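Local coordinates for protein sulfite dehydrogenase (Paracoccus pantotrophus, PDB 2XTS) that probably oxidises sulfane sulfur bound to a carrier protein, using a molybdenum cofactor and passing the electrons to heme c, at residues T56-L61 with E134-T139; P283-G288 with R326-I331. All blocks are in the same frame, centred on the assembly; numbering follows the deposited sequence.

Interaction 1: residues T56-L61 with E134-T139; sequences TPIHAL and EGCQYT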
ATOM      1  N   THR A  56       2.050 -12.029   8.827  1.00  5.70           N
ATOM      2  CA  THR A  56       2.570 -11.182   7.757  1.00  5.63           C
ATOM      3  C   THR A  56       4.023 -11.558   7.443  1.00  5.70           C
ATOM      4  O   THR A  56       4.793 -11.781   8.363  1.00  6.06           O
ATOM      5  CB  THR A  56       2.585  -9.702   8.220  1.00  6.29           C
ATOM      6  OG1 THR A  56       1.284  -9.328   8.677  1.00  6.04           O
ATOM      7  CG2 THR A  56       3.056  -8.757   7.134  1.00  6.68           C
ATOM      8  N   PRO A  57       4.403 -11.608   6.154  1.00  5.45           N
ATOM      9  CA  PRO A  57       5.781 -11.964   5.767  1.00  5.37           C
ATOM     10  C   PRO A  57       6.757 -10.813   5.971  1.00  6.41           C
ATOM     11  O   PRO A  57       7.417 -10.400   5.029  1.00  6.92           O
ATOM     12  CB  PRO A  57       5.639 -12.337   4.291  1.00  6.09           C
ATOM     13  CG  PRO A  57       4.532 -11.499   3.815  1.00  5.75           C
ATOM     14  CD  PRO A  57       3.536 -11.488   4.962  1.00  5.29           C
ATOM     15  N   ILE A  58       6.903 -10.368   7.219  1.00  6.65           N
ATOM     16  CA  ILE A  58       7.772  -9.240   7.512  1.00  6.77           C
ATOM     17  C   ILE A  58       9.254  -9.498   7.256  1.00  7.38           C
ATOM     18  O   ILE A  58      10.009  -8.574   7.201  1.00  9.09           O
ATOM     19  CB  ILE A  58       7.554  -8.700   8.943  1.00  6.65           C
ATOM     20  CG1 ILE A  58       7.859  -9.757  10.013  1.00  7.92           C
ATOM     21  CG2 ILE A  58       6.141  -8.107   9.096  1.00  8.11           C
ATOM     22  CD1 ILE A  58       8.060  -9.182  11.390  1.00  9.87           C
ATOM     23  N   HIS A  59       9.687 -10.747   7.129  1.00  6.55           N
ATOM     24  CA  HIS A  59      11.061 -11.023   6.735  1.00  7.34           C
ATOM     25  C   HIS A  59      11.394 -10.479   5.358  1.00  7.81           C
ATOM     26  O   HIS A  59      12.530 -10.144   5.093  1.00  8.50           O
ATOM     27  CB  HIS A  59      11.307 -12.521   6.778  1.00  7.58           C
ATOM     28  CG  HIS A  59      10.507 -13.292   5.783  1.00  6.96           C
ATOM     29  ND1 HIS A  59       9.134 -13.349   5.836  1.00  7.64           N
ATOM     30  CD2 HIS A  59      10.889 -14.114   4.773  1.00  7.90           C
ATOM     31  CE1 HIS A  59       8.694 -14.120   4.863  1.00  7.31           C
ATOM     32  NE2 HIS A  59       9.737 -14.606   4.204  1.00  7.39           N
ATOM     33  N   ALA A  60      10.408 -10.457   4.467  1.00  7.34           N
ATOM     34  CA  ALA A  60      10.640 -10.168   3.045  1.00  7.93           C
ATOM     35  C   ALA A  60      10.267  -8.760   2.647  1.00  8.24           C
ATOM     36  O   ALA A  60      10.640  -8.314   1.577  1.00  9.76           O
ATOM     37  CB  ALA A  60       9.882 -11.161   2.172  1.00  8.99           C
ATOM     38  N   LEU A  61       9.539  -8.063   3.498  1.00  7.95           N
ATOM     39  CA  LEU A  61       9.083  -6.719   3.211  1.00  7.83           C
ATOM     40  C   LEU A  61      10.166  -5.691   3.512  1.00  8.41           C
ATOM     41  O   LEU A  61      11.094  -5.953   4.241  1.00 10.58           O
ATOM     42  CB  LEU A  61       7.804  -6.408   3.979  1.00  8.61           C
ATOM     43  CG  LEU A  61       6.620  -7.328   3.721  1.00  8.61           C
ATOM     44  CD1 LEU A  61       5.482  -7.009   4.671  1.00 10.55           C
ATOM     45  CD2 LEU A  61       6.129  -7.354   2.271  1.00  9.55           C
ATOM     46  N   GLU A 134      10.677 -20.451  14.085  1.00  7.97           N
ATOM     47  CA  GLU A 134      11.862 -20.117  13.313  1.00  8.36           C
ATOM     48  C   GLU A 134      11.546 -19.124  12.196  1.00  8.19           C
ATOM     49  O   GLU A 134      11.120 -19.519  11.102  1.00  9.15           O
ATOM     50  CB  GLU A 134      12.420 -21.410  12.722  1.00  8.98           C
ATOM     51  CG  GLU A 134      12.825 -22.450  13.772  1.00  9.97           C
ATOM     52  CD  GLU A 134      13.156 -23.796  13.167  1.00 11.56           C
ATOM     53  OE1 GLU A 134      13.907 -23.810  12.172  1.00 12.50           O
ATOM     54  OE2 GLU A 134      12.652 -24.828  13.684  1.00 12.63           O
ATOM     55  N   GLY A 135      11.739 -17.841  12.473  1.00  7.30           N
ATOM     56  CA  GLY A 135      11.482 -16.791  11.497  1.00  7.46           C
ATOM     57  C   GLY A 135      10.715 -15.648  12.090  1.00  7.10           C
ATOM     58  O   GLY A 135       9.717 -15.875  12.765  1.00  7.54           O
ATOM     59  N   CYS A 136      11.117 -14.419  11.775  1.00  7.68           N
ATOM     60  CA  CYS A 136      10.400 -13.265  12.282  1.00  8.08           C
ATOM     61  C   CYS A 136       8.979 -13.164  11.735  1.00  6.97           C
ATOM     62  O   CYS A 136       8.132 -12.567  12.388  1.00  7.38           O
ATOM     63  CB  CYS A 136      11.172 -11.952  12.064  1.00  9.22           C
ATOM     64  SG  CYS A 136      11.495 -11.536  10.350  1.00 10.63           S
ATOM     65  N   GLN A 137       8.675 -13.762  10.586  1.00  7.61           N
ATOM     66  CA  GLN A 137       7.275 -13.839  10.162  1.00  7.42           C
ATOM     67  C   GLN A 137       6.440 -14.442  11.292  1.00  6.76           C
ATOM     68  O   GLN A 137       5.326 -13.985  11.594  1.00  7.25           O
ATOM     69  CB  GLN A 137       7.154 -14.719   8.915  1.00  6.40           C
ATOM     70  CG  GLN A 137       5.724 -14.974   8.505  1.00  6.09           C
ATOM     71  CD  GLN A 137       5.567 -15.337   7.049  1.00  5.57           C
ATOM     72  OE1 GLN A 137       6.501 -15.872   6.447  1.00  7.09           O
ATOM     73  NE2 GLN A 137       4.401 -15.046   6.483  1.00  6.47           N
ATOM     74  N   TYR A 138       6.986 -15.478  11.934  1.00  6.51           N
ATOM     75  CA  TYR A 138       6.248 -16.230  12.959  1.00  6.88           C
ATOM     76  C   TYR A 138       6.320 -15.578  14.334  1.00  6.20           C
ATOM     77  O   TYR A 138       5.344 -15.549  15.067  1.00  7.50           O
ATOM     78  CB  TYR A 138       6.759 -17.688  13.018  1.00  7.11           C
ATOM     79  CG  TYR A 138       6.712 -18.325  11.664  1.00  6.57           C
ATOM     80  CD1 TYR A 138       5.505 -18.686  11.096  1.00  8.99           C
ATOM     81  CD2 TYR A 138       7.857 -18.503  10.927  1.00  7.15           C
ATOM     82  CE1 TYR A 138       5.448 -19.220   9.836  1.00  8.06           C
ATOM     83  CE2 TYR A 138       7.807 -19.009   9.645  1.00  8.01           C
ATOM     84  CZ  TYR A 138       6.599 -19.385   9.117  1.00  8.40           C
ATOM     85  OH  TYR A 138       6.506 -19.880   7.844  1.00 10.66           O
ATOM     86  N   THR A 139       7.500 -15.100  14.711  1.00  6.80           N
ATOM     87  CA  THR A 139       7.679 -14.587  16.057  1.00  7.10           C
ATOM     88  C   THR A 139       7.326 -13.103  16.220  1.00  6.49           C
ATOM     89  O   THR A 139       7.121 -12.648  17.346  1.00  7.60           O
ATOM     90  CB  THR A 139       9.110 -14.907  16.580  1.00  7.51           C
ATOM     91  OG1 THR A 139      10.111 -14.470  15.660  1.00  8.73           O
ATOM     92  CG2 THR A 139       9.286 -16.389  16.783  1.00  7.58           C
TER

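Interaction 2: residues P283-G288 with R326-I331; sequences PLVISG and RFHLDI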
ATOM      1  N   PRO A 283      29.994  -6.334   2.511  1.00 11.83           N
ATOM      2  CA  PRO A 283      28.822  -5.502   2.804  1.00 11.72           C
ATOM      3  C   PRO A 283      27.551  -6.301   3.084  1.00 10.38           C
ATOM      4  O   PRO A 283      27.196  -7.218   2.342  1.00 11.11           O
ATOM      5  CB  PRO A 283      28.656  -4.693   1.527  1.00 12.10           C
ATOM      6  CG  PRO A 283      30.050  -4.582   0.999  1.00 13.20           C
ATOM      7  CD  PRO A 283      30.709  -5.879   1.306  1.00 13.22           C
ATOM      8  N   LEU A 284      26.863  -5.911   4.144  1.00  9.99           N
ATOM      9  CA  LEU A 284      25.635  -6.563   4.587  1.00 10.00           C
ATOM     10  C   LEU A 284      24.703  -5.499   5.104  1.00  9.82           C
ATOM     11  O   LEU A 284      25.096  -4.685   5.949  1.00 11.38           O
ATOM     12  CB  LEU A 284      25.952  -7.557   5.711  1.00 11.08           C
ATOM     13  CG  LEU A 284      24.806  -8.367   6.301  1.00 12.93           C
ATOM     14  CD1 LEU A 284      24.233  -9.343   5.301  1.00 15.84           C
ATOM     15  CD2 LEU A 284      25.276  -9.085   7.540  1.00 16.23           C
ATOM     16  N   VAL A 285      23.457  -5.520   4.617  1.00  9.31           N
ATOM     17  CA  VAL A 285      22.412  -4.645   5.137  1.00  8.66           C
ATOM     18  C   VAL A 285      21.685  -5.330   6.293  1.00  8.71           C
ATOM     19  O   VAL A 285      21.181  -6.444   6.162  1.00 10.56           O
ATOM     20  CB  VAL A 285      21.393  -4.296   4.036  1.00  9.57           C
ATOM     21  CG1 VAL A 285      20.198  -3.528   4.649  1.00 10.24           C
ATOM     22  CG2 VAL A 285      22.089  -3.503   2.890  1.00  9.61           C
ATOM     23  N   ILE A 286      21.676  -4.678   7.446  1.00  8.24           N
ATOM     24  CA  ILE A 286      20.783  -5.042   8.540  1.00  8.07           C
ATOM     25  C   ILE A 286      19.564  -4.141   8.435  1.00  8.02           C
ATOM     26  O   ILE A 286      19.689  -2.924   8.454  1.00  8.87           O
ATOM     27  CB  ILE A 286      21.457  -4.912   9.936  1.00  8.81           C
ATOM     28  CG1 ILE A 286      22.685  -5.853   9.976  1.00 10.02           C
ATOM     29  CG2 ILE A 286      20.430  -5.152  11.033  1.00  9.39           C
ATOM     30  CD1 ILE A 286      23.463  -5.794  11.249  1.00 11.45           C
ATOM     31  N   SER A 287      18.390  -4.750   8.281  1.00  7.85           N
ATOM     32  CA  SER A 287      17.132  -4.013   8.118  1.00  7.52           C
ATOM     33  C   SER A 287      16.160  -4.461   9.195  1.00  6.84           C
ATOM     34  O   SER A 287      16.156  -5.632   9.557  1.00  7.86           O
ATOM     35  CB  SER A 287      16.527  -4.330   6.753  1.00  7.76           C
ATOM     36  OG  SER A 287      15.349  -3.602   6.522  1.00  9.01           O
ATOM     37  N   GLY A 288      15.329  -3.543   9.682  1.00  6.49           N
ATOM     38  CA  GLY A 288      14.276  -3.972  10.565  1.00  6.79           C
ATOM     39  C   GLY A 288      13.217  -2.944  10.817  1.00  6.52           C
ATOM     40  O   GLY A 288      13.214  -1.850  10.247  1.00  6.64           O
ATOM     41  N   ARG A 326      11.066   2.040   9.843  1.00  7.18           N
ATOM     42  CA  ARG A 326      12.128   1.234   9.257  1.00  6.46           C
ATOM     43  C   ARG A 326      13.471   1.737   9.709  1.00  6.58           C
ATOM     44  O   ARG A 326      13.700   2.929   9.700  1.00  8.20           O
ATOM     45  CB  ARG A 326      12.030   1.327   7.744  1.00  7.16           C
ATOM     46  CG  ARG A 326      13.113   0.571   6.967  1.00  6.62           C
ATOM     47  CD  ARG A 326      13.169  -0.943   7.192  1.00  6.86           C
ATOM     48  NE  ARG A 326      11.874  -1.571   6.921  1.00  6.82           N
ATOM     49  CZ  ARG A 326      11.622  -2.870   7.021  1.00  7.32           C
ATOM     50  NH1 ARG A 326      12.562  -3.724   7.402  1.00  7.98           N
ATOM     51  NH2 ARG A 326      10.399  -3.319   6.797  1.00  7.84           N
ATOM     52  N   PHE A 327      14.354   0.825  10.111  1.00  6.83           N
ATOM     53  CA  PHE A 327      15.743   1.175  10.425  1.00  6.91           C
ATOM     54  C   PHE A 327      16.718   0.327   9.648  1.00  7.07           C
ATOM     55  O   PHE A 327      16.412  -0.798   9.239  1.00  7.71           O
ATOM     56  CB  PHE A 327      16.060   1.073  11.939  1.00  7.16           C
ATOM     57  CG  PHE A 327      16.023  -0.329  12.503  1.00  7.31           C
ATOM     58  CD1 PHE A 327      17.162  -1.128  12.512  1.00  8.55           C
ATOM     59  CD2 PHE A 327      14.856  -0.848  13.043  1.00  7.56           C
ATOM     60  CE1 PHE A 327      17.118  -2.415  13.032  1.00  8.60           C
ATOM     61  CE2 PHE A 327      14.813  -2.142  13.576  1.00  7.90           C
ATOM     62  CZ  PHE A 327      15.932  -2.919  13.569  1.00  9.09           C
ATOM     63  N   HIS A 328      17.912   0.886   9.446  1.00  7.67           N
ATOM     64  CA  HIS A 328      18.989   0.205   8.745  1.00  7.45           C
ATOM     65  C   HIS A 328      20.318   0.442   9.425  1.00  8.05           C
ATOM     66  O   HIS A 328      20.570   1.518   9.963  1.00  8.85           O
ATOM     67  CB  HIS A 328      19.156   0.690   7.314  1.00  8.10           C
ATOM     68  CG  HIS A 328      17.997   0.383   6.427  1.00  8.17           C
ATOM     69  ND1 HIS A 328      17.729  -0.865   5.905  1.00 11.22           N
ATOM     70  CD2 HIS A 328      17.041   1.204   5.939  1.00  7.76           C
ATOM     71  CE1 HIS A 328      16.629  -0.800   5.167  1.00  6.56           C
ATOM     72  NE2 HIS A 328      16.194   0.443   5.175  1.00 11.42           N
ATOM     73  N   LEU A 329      21.169  -0.574   9.362  1.00  8.45           N
ATOM     74  CA  LEU A 329      22.577  -0.441   9.727  1.00  8.87           C
ATOM     75  C   LEU A 329      23.362  -1.245   8.715  1.00  8.72           C
ATOM     76  O   LEU A 329      23.101  -2.429   8.510  1.00 10.22           O
ATOM     77  CB  LEU A 329      22.875  -0.946  11.149  1.00  9.64           C
ATOM     78  CG  LEU A 329      24.322  -0.781  11.652  1.00 10.04           C
ATOM     79  CD1 LEU A 329      24.592   0.675  12.019  1.00 14.25           C
ATOM     80  CD2 LEU A 329      24.675  -1.684  12.816  1.00 12.65           C
ATOM     81  N   ASP A 330      24.305  -0.579   8.045  1.00  9.55           N
ATOM     82  CA  ASP A 330      25.151  -1.234   7.080  1.00 10.25           C
ATOM     83  C   ASP A 330      26.441  -1.638   7.746  1.00 10.87           C
ATOM     84  O   ASP A 330      27.089  -0.812   8.381  1.00 12.94           O
ATOM     85  CB  ASP A 330      25.374  -0.295   5.910  1.00 10.71           C
ATOM     86  CG  ASP A 330      24.060   0.065   5.224  1.00 12.30           C
ATOM     87  OD1 ASP A 330      23.425  -0.878   4.706  1.00 14.33           O
ATOM     88  OD2 ASP A 330      23.681   1.266   5.180  1.00 15.27           O
ATOM     89  N   ILE A 331      26.805  -2.911   7.607  1.00 10.59           N
ATOM     90  CA  ILE A 331      28.080  -3.406   8.160  1.00 11.72           C
ATOM     91  C   ILE A 331      28.926  -4.109   7.105  1.00 12.71           C
ATOM     92  O   ILE A 331      28.470  -4.387   5.996  1.00 11.97           O
ATOM     93  CB  ILE A 331      27.861  -4.337   9.394  1.00 12.17           C
ATOM     94  CG1 ILE A 331      27.279  -5.700   8.980  1.00 11.54           C
ATOM     95  CG2 ILE A 331      26.990  -3.640  10.437  1.00 13.30           C
ATOM     96  CD1 ILE A 331      27.407  -6.788  10.066  1.00 14.82           C
TER

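Interaction 1: residues T56-L61 with E134-T139
Pro57 and Gln137 come closest along the backbone, their CA atoms 5.0 Å apart, where an irregular loop turning through an inverse gamma turn centred on Pro57 meets the first turn of the helix that Gly135 N-caps. No hydrogen bond spans the two segments, and Gln137 contributes the larger share of the helix's buried surface, Cys136 the rest. Gln137 CG, anti to the backbone N (chi1 174°), lies 3.3 Å from Thr56 O, and the chain then runs out extended until NE2 is 3.5 Å from Pro57 CA. The amide is held from outside the pair: NE2 donates to the carbonyl oxygens of Phe55, the residue before Thr56, and Lys38, while OE1 accepts from Gln274 NE2. That same OE1 approaches His59 CE1 obliquely at 3.2 Å, with the ring and amide planes 32° apart. His59 itself is committed to another chain, since its NE2 is hydrogen-bonded to Gly194 O of the cytochrome subunit. Cys136 SG rests 3.7 Å from both CA and CB of His59, and Ile58 reaches across with CD1 3.5 Å from Cys136 O; Val267 touches the Ile58 and Cys136 side chains. The arrangement is a buried loop packed on the N-terminal turn of a helix, bordering the cytochrome interface in this sulfite oxidase-family fold, outside the cofactor-binding residues, though the Thr56 side chain lies about 7 Å from the bound molybdopterin.

Interaction 2: residues P283-G288 with R326-I331
Ser287 OG is held by two groups: Arg326 NH1 donates to it across the strands at 2.9 Å, and Glu62 OE1 hydrogen-bonds to it from a loop. The arginine bond is bent, 130° at the hydrogen, with the hydroxyl oxygen 31° out of the guanidinium plane. Bends at chi2 and chi3 fold the arginine back over the neighbouring strand, laying CD 3.2 Å from Gly288 O, while NE donates to Gly63 O and NH1 also to Thr269 OG1. Between the strands, which run antiparallel, the pairs Leu284–Ile331, Ile286–Leu329 and Gly288–Phe327 each exchange two backbone hydrogen bonds. Gly288, with no side chain, presents its CA to the face of the Phe327 ring in a CH-pi contact, the CA 3.8 Å from the ring centroid. Phe327 CG sits between its backbone N and carbonyl carbon (chi1 67°), which swings the ring across to the glycine. On the same sheet face Leu284 CB meets Ile331 CG1 at 4.0 Å, the two side chains pointing the same way, and Ile286 CD1 packs on Ile331 CG2. Val285, Ser287, His328 and Asp330 occupy the opposite face, where Val285 CG2 touches Asp330 OD1 at 3.5 Å and OD2 forms a salt bridge with Arg314. Phe109 and Arg111 of the second subunit pack on this face. Strands 265-270 and 311-316 flank the pair in the antiparallel sheet, and strand 338-346 lies against Ile286, Phe327 and Ile331.

From the N terminus, the chain first passes through the loop 56-61 and returns after 73 residues to the start of helix 136-140, so interaction 1 closes its loop before interaction 2 begins. The second contact then joins strands 282-291 and 325-333, with strands 297-303 and 311-316 between them in sequence. The two are in series, neither nested nor crossed, their centres about 16 Å apart. Interaction 1 holds the loop to a helix of the molybdopterin-binding part, and interaction 2 lies within the dimerisation domain. Leu61 O packs on Arg326 NH2, and Glu62 and Gly63, which follow in the same loop, bond to Ser287 and Arg326, joining the two. Both touch the second subunit.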